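Local coordinates for periplasmic cell division protein (SufI) (Aquifex aeolicus, PDB 6SYY) that is a copper-binding multicopper oxidase that probably couples the oxidation of its substrates to the reduction of oxygen, at residues Thr70-Ile75 against Val233-Asn238. Residues are numbered along the deposited sequence; the frame is centred on the assembly and turned at random.
Sequences TTLEVI and VNLTPN
Leu-72 and Leu-235 meet through single methyl groups, CD1 against CD1 at 3.8 Å, with the two side chains crossing at about a right angle. In Leu-72, CG lies anti to the carbonyl carbon (chi1 -62°), which carries the branched end off the last residue of strand 63-72 toward Leu-235. Met-82 of the adjoining strand 80-86 touches both leucines and extends this apolar patch.

Val-74 meets both Leu-235 and Pro-237. Its CG1, anti to the backbone N (chi1 -177°), rests 3.5 Å from Leu-235 O and also approaches the proline ring, 4.1 Å from Pro-237 CD. The same CD lies 3.5 Å from the backbone O of Val-74, so this one ring carbon meets both the methyl and the carbonyl of Val-74.

Asn-234 and Leu-235, both with positive phi, form the two-residue loop of a beta hairpin, close to a type I' turn and closed by reciprocal backbone bonds between Val-233 and Thr-236. The contact joins the strand end of the first cupredoxin-like domain to a hairpin of the second, away from the copper sites. With no hydrogen bond or salt bridge between the segments, the fit depends on van der Waals contact among methyls, proline ring and carbonyls.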
# COMPACT_ATOMS: atom_id res chain seq x y z
N THR A 70 -18.59 -14.01 -0.14
CA THR A 70 -19.06 -14.43 -1.45
C THR A 70 -18.10 -15.52 -1.95
O THR A 70 -17.24 -15.98 -1.20
CB THR A 70 -19.15 -13.25 -2.43
OG1 THR A 70 -19.83 -13.65 -3.62
CG2 THR A 70 -17.76 -12.74 -2.80
N THR A 71 -18.26 -15.92 -3.20
CA THR A 71 -17.37 -16.89 -3.83
C THR A 71 -16.85 -16.30 -5.13
O THR A 71 -17.63 -15.88 -5.98
CB THR A 71 -18.08 -18.21 -4.12
OG1 THR A 71 -19.23 -17.96 -4.94
CG2 THR A 71 -18.52 -18.87 -2.82
N LEU A 72 -15.53 -16.28 -5.28
CA LEU A 72 -14.87 -15.78 -6.48
C LEU A 72 -14.21 -16.92 -7.23
O LEU A 72 -13.70 -17.87 -6.63
CB LEU A 72 -13.83 -14.71 -6.14
CG LEU A 72 -14.35 -13.44 -5.48
CD1 LEU A 72 -13.21 -12.47 -5.20
CD2 LEU A 72 -15.43 -12.79 -6.34
N GLU A 73 -14.21 -16.82 -8.56
CA GLU A 73 -13.57 -17.82 -9.41
C GLU A 73 -12.17 -17.33 -9.76
O GLU A 73 -11.92 -16.81 -10.85
CB GLU A 73 -14.40 -18.09 -10.66
CG GLU A 73 -13.90 -19.26 -11.47
CD GLU A 73 -14.65 -19.44 -12.77
OE1 GLU A 73 -15.23 -18.45 -13.26
OE2 GLU A 73 -14.65 -20.57 -13.29
N VAL A 74 -11.24 -17.51 -8.82
CA VAL A 74 -9.85 -17.12 -9.04
C VAL A 74 -9.15 -18.12 -9.94
O VAL A 74 -8.53 -17.75 -10.95
CB VAL A 74 -9.13 -16.97 -7.68
CG1 VAL A 74 -7.70 -16.48 -7.88
CG2 VAL A 74 -9.90 -16.05 -6.76
N ILE A 75 -9.24 -19.39 -9.59
CA ILE A 75 -8.80 -20.48 -10.46
C ILE A 75 -10.01 -20.94 -11.26
O ILE A 75 -11.04 -21.29 -10.66
CB ILE A 75 -8.22 -21.64 -9.64
CG1 ILE A 75 -7.05 -21.16 -8.78
CG2 ILE A 75 -7.82 -22.80 -10.54
CD1 ILE A 75 -6.77 -22.05 -7.59
N VAL A 233 -1.83 -11.29 -9.40
CA VAL A 233 -1.91 -9.87 -9.74
C VAL A 233 -3.37 -9.57 -10.01
O VAL A 233 -3.97 -10.15 -10.93
CB VAL A 233 -1.03 -9.50 -10.94
CG1 VAL A 233 -1.00 -8.00 -11.11
CG2 VAL A 233 0.37 -10.06 -10.78
N ASN A 234 -3.96 -8.68 -9.21
CA ASN A 234 -5.38 -8.37 -9.30
C ASN A 234 -6.22 -9.64 -9.22
O ASN A 234 -7.19 -9.82 -9.96
CB ASN A 234 -5.68 -7.60 -10.59
CG ASN A 234 -4.78 -6.41 -10.76
OD1 ASN A 234 -4.24 -5.89 -9.79
ND2 ASN A 234 -4.62 -5.95 -12.00
N LEU A 235 -5.83 -10.53 -8.30
CA LEU A 235 -6.48 -11.83 -8.11
C LEU A 235 -6.43 -12.69 -9.37
O LEU A 235 -7.36 -13.46 -9.64
CB LEU A 235 -7.93 -11.68 -7.62
CG LEU A 235 -8.13 -11.39 -6.14
CD1 LEU A 235 -9.58 -11.55 -5.77
CD2 LEU A 235 -7.26 -12.30 -5.28
N THR A 236 -5.36 -12.57 -10.14
CA THR A 236 -5.16 -13.39 -11.33
C THR A 236 -3.92 -14.25 -11.14
O THR A 236 -2.81 -13.69 -10.99
CB THR A 236 -5.03 -12.55 -12.59
OG1 THR A 236 -6.09 -11.59 -12.64
CG2 THR A 236 -5.09 -13.43 -13.83
N PRO A 237 -4.03 -15.57 -11.13
CA PRO A 237 -2.84 -16.42 -11.04
C PRO A 237 -2.16 -16.57 -12.39
O PRO A 237 -2.82 -16.67 -13.43
CB PRO A 237 -3.41 -17.76 -10.55
CG PRO A 237 -4.78 -17.79 -11.14
CD PRO A 237 -5.28 -16.36 -11.14
N ASN A 238 -0.83 -16.60 -12.36
CA ASN A 238 -0.01 -16.80 -13.55
C ASN A 238 -0.47 -15.91 -14.70
O ASN A 238 -0.86 -16.40 -15.76
CB ASN A 238 -0.02 -18.27 -13.96
CG ASN A 238 1.03 -18.59 -15.01
OD1 ASN A 238 2.01 -17.87 -15.16
ND2 ASN A 238 0.83 -19.69 -15.73